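Local coordinates for uncharacterized protein (Bacteroides uniformis, PDB 4Q5K) that probably acts as an N-acetylmuramoyl-L-alanine amidase-like enzyme on cell-wall peptidoglycan, and binds N-acetylglucosamine linked to 1,6-anhydro-N-acetylmuramic acid, at residues A[118-123]-A[185-190]. Sequence-based numbering, arbitrary orientation.
Sequences LSISYM and GLDVAH. With NA (sodium ion), chain C; 2YP ((2R)-2-[[(1R,2S,3R,4R,5R)-4-acetamido-2-[(2S,3R,4R,5S,6R)-3-acetamido-6-(hydroxymethyl)-4,5-bis(oxidanyl)oxan-2-yl]oxy-6,8-dioxabicyclo[3.2.1]octan-3-yl]oxy]propanoic acid), chain B.
Gly185 lays its carbonyl against the start of helix 122-125, and O takes two backbone hydrogens there: Ser121 N at 2.8 Å, nearly straight at 170°, and Tyr122 N at 3.0 Å, more bent and approaching from above the carbonyl plane. In this amidase-like domain of the peptidase CA clan, the contact joins that helix to the loop entering strand 188-197 of the antiparallel sheet. Glycine suits the spot, with its positive phi of 81° and Ser121 OG only 3.5 Å from its CA. The CB of Tyr122 lies over the same carbonyl; with CG anti to the backbone N (chi1 -171°), the ring is carried away from Gly185 to the sugar, where CE2 comes 3.6 Å from the acetyl methyl CAF of 2YP. Leu186 CD2 packs on the carbonyl end of the same acetamide, at OAG and CAE.

Further along the loop, Asp187 is approached by two hydrophobic branches. The extended chain of Ile120 puts CD1 3.8 Å from Asp187 CG, and Leu118 CD2 touches Asp187 CB, both crossing the aspartate at a slant. Branched aliphatic groups suit this buried place, where they also meet Ala92 of helix 91-100. The carboxylate is turned between its backbone N and carbonyl carbon, and OD2 accepts from Ala92 N, which supplies a polar partner amid the apolar contacts.

Small, polar Ser119 suits the exposed margin: in one of its two conformers a water bridges OG and Gly185 N. Leu186 O binds the sodium ion, with Thr181 O and Thr183 O of the same chain. Another water donates to Ser119 O at 2.8 Å, accepts weakly from Gly185 N, and coordinates that sodium at 2.5 Å.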
# COMPACT_ATOMS: atom_id res chain seq x y z
N LEU A 118 -1.01 16.04 6.07
CA LEU A 118 0.08 15.09 6.28
C LEU A 118 1.19 15.70 7.15
O LEU A 118 1.53 16.88 7.03
CB LEU A 118 0.67 14.68 4.93
CG LEU A 118 -0.26 13.97 3.96
CD1 LEU A 118 0.42 13.79 2.60
CD2 LEU A 118 -0.71 12.63 4.48
N SER A 119 1.69 14.86 8.05
CA SER A 119 2.86 15.18 8.87
C SER A 119 3.72 13.90 8.89
O SER A 119 3.40 12.92 9.56
CB SER A 119 2.42 15.65 10.26
OG SER A 119 3.53 15.92 11.06
N ILE A 120 4.79 13.94 8.10
CA ILE A 120 5.56 12.75 7.80
C ILE A 120 7.01 12.95 8.20
O ILE A 120 7.66 13.86 7.72
CB ILE A 120 5.40 12.37 6.30
CG1 ILE A 120 3.95 11.89 6.04
CG2 ILE A 120 6.39 11.30 5.91
CD1 ILE A 120 3.64 11.56 4.58
N SER A 121 7.49 12.10 9.11
CA SER A 121 8.84 12.18 9.66
C SER A 121 9.29 10.90 10.36
O SER A 121 10.35 10.88 10.93
CB SER A 121 8.95 13.34 10.65
OG SER A 121 8.06 13.15 11.72
N TYR A 122 8.51 9.84 10.30
CA TYR A 122 8.76 8.63 11.09
C TYR A 122 10.12 8.01 10.82
O TYR A 122 10.83 7.66 11.76
CB TYR A 122 7.65 7.59 10.84
CG TYR A 122 7.69 6.39 11.75
CD1 TYR A 122 7.05 6.39 12.98
CD2 TYR A 122 8.38 5.24 11.37
CE1 TYR A 122 7.11 5.28 13.81
CE2 TYR A 122 8.42 4.13 12.20
CZ TYR A 122 7.78 4.15 13.40
OH TYR A 122 7.82 3.05 14.21
N MSE A 123 10.47 7.83 9.56
CA MSE A 123 11.68 7.09 9.23
C MSE A 123 12.95 7.83 9.66
O MSE A 123 13.83 7.23 10.28
CB MSE A 123 11.75 6.79 7.74
CG MSE A 123 10.63 5.88 7.28
SE MSE A 123 10.64 5.56 5.38
CE MSE A 123 12.14 4.37 5.27
N GLY A 185 4.17 11.31 12.96
CA GLY A 185 5.09 11.29 11.85
C GLY A 185 4.78 10.27 10.76
O GLY A 185 5.57 10.12 9.82
N LEU A 186 3.66 9.56 10.89
CA LEU A 186 3.32 8.51 9.94
C LEU A 186 1.92 8.73 9.38
O LEU A 186 0.99 9.07 10.13
CB LEU A 186 3.41 7.14 10.61
CG LEU A 186 3.21 5.91 9.73
CD1 LEU A 186 4.30 5.81 8.68
CD2 LEU A 186 3.18 4.64 10.60
N ASP A 187 1.79 8.53 8.07
CA ASP A 187 0.51 8.77 7.37
C ASP A 187 -0.38 7.54 7.28
O ASP A 187 -1.61 7.65 7.41
CB ASP A 187 0.77 9.32 5.98
CG ASP A 187 1.57 8.36 5.09
OD1 ASP A 187 2.56 7.78 5.59
OD2 ASP A 187 1.20 8.22 3.90
N VAL A 188 0.22 6.38 7.03
CA VAL A 188 -0.50 5.14 6.80
C VAL A 188 0.19 4.05 7.58
O VAL A 188 1.43 4.04 7.62
CB VAL A 188 -0.55 4.81 5.28
CG1 VAL A 188 -0.96 3.37 5.00
CG2 VAL A 188 -1.45 5.77 4.58
N ALA A 189 -0.58 3.14 8.20
CA ALA A 189 -0.05 2.04 9.01
C ALA A 189 -0.27 0.64 8.46
O ALA A 189 0.38 -0.29 8.91
CB ALA A 189 -0.68 2.11 10.39
N HIS A 190 -1.19 0.48 7.50
CA HIS A 190 -1.56 -0.84 7.03
C HIS A 190 -2.31 -0.65 5.72
O HIS A 190 -2.84 0.41 5.44
CB HIS A 190 -2.43 -1.54 8.10
CG HIS A 190 -2.70 -2.98 7.81
ND1 HIS A 190 -1.75 -3.82 7.26
CD2 HIS A 190 -3.82 -3.74 7.96
CE1 HIS A 190 -2.26 -5.03 7.12
NE2 HIS A 190 -3.51 -5.00 7.54
NA NA C . 0.00 10.26 11.82
C1 2YP B . 6.59 -0.10 4.29
O1 2YP B . 5.95 -0.10 5.51
C2 2YP B . 7.90 0.66 4.48
C3 2YP B . 8.78 0.55 3.23
O3 2YP B . 10.08 0.99 3.56
C4 2YP B . 8.87 -0.89 2.72
OAC 2YP B . 7.84 1.89 7.04
CAB 2YP B . 7.57 2.56 6.03
CAA 2YP B . 7.15 3.99 6.12
N2 2YP B . 7.63 2.05 4.79
O4 2YP B . 9.46 -0.88 1.42
C5 2YP B . 7.48 -1.51 2.62
C6 2YP B . 7.50 -2.97 2.20
O6 2YP B . 8.23 -3.80 3.10
O5 2YP B . 6.85 -1.44 3.91
CA4 2YP B . 4.56 -0.45 5.53
CA3 2YP B . 4.27 -0.70 7.01
OAH 2YP B . 3.26 -1.71 7.13
CAI 2YP B . 3.77 -2.93 7.70
CAJ 2YP B . 4.47 -3.73 6.63
CAL 2YP B . 2.63 -3.69 8.39
OAM 2YP B . 2.75 -4.91 8.59
O 2YP B . 1.63 -2.98 8.71
CA5 2YP B . 3.69 0.66 4.95
OA5 2YP B . 3.86 1.86 5.74
CA6 2YP B . 2.20 0.40 5.08
OA6 2YP B . 1.87 0.99 6.35
CA1 2YP B . 3.07 1.55 6.86
CA2 2YP B . 3.82 0.56 7.76
NAD 2YP B . 4.95 1.22 8.40
CAE 2YP B . 4.98 1.54 9.68
OAG 2YP B . 4.04 1.28 10.42
CAF 2YP B . 6.22 2.23 10.16
O HOH W 1 1.63 12.16 11.61
O HOH W 2 3.23 14.15 13.60
O HOH W 3 -1.07 11.74 13.36
O HOH W 4 -1.17 11.47 10.03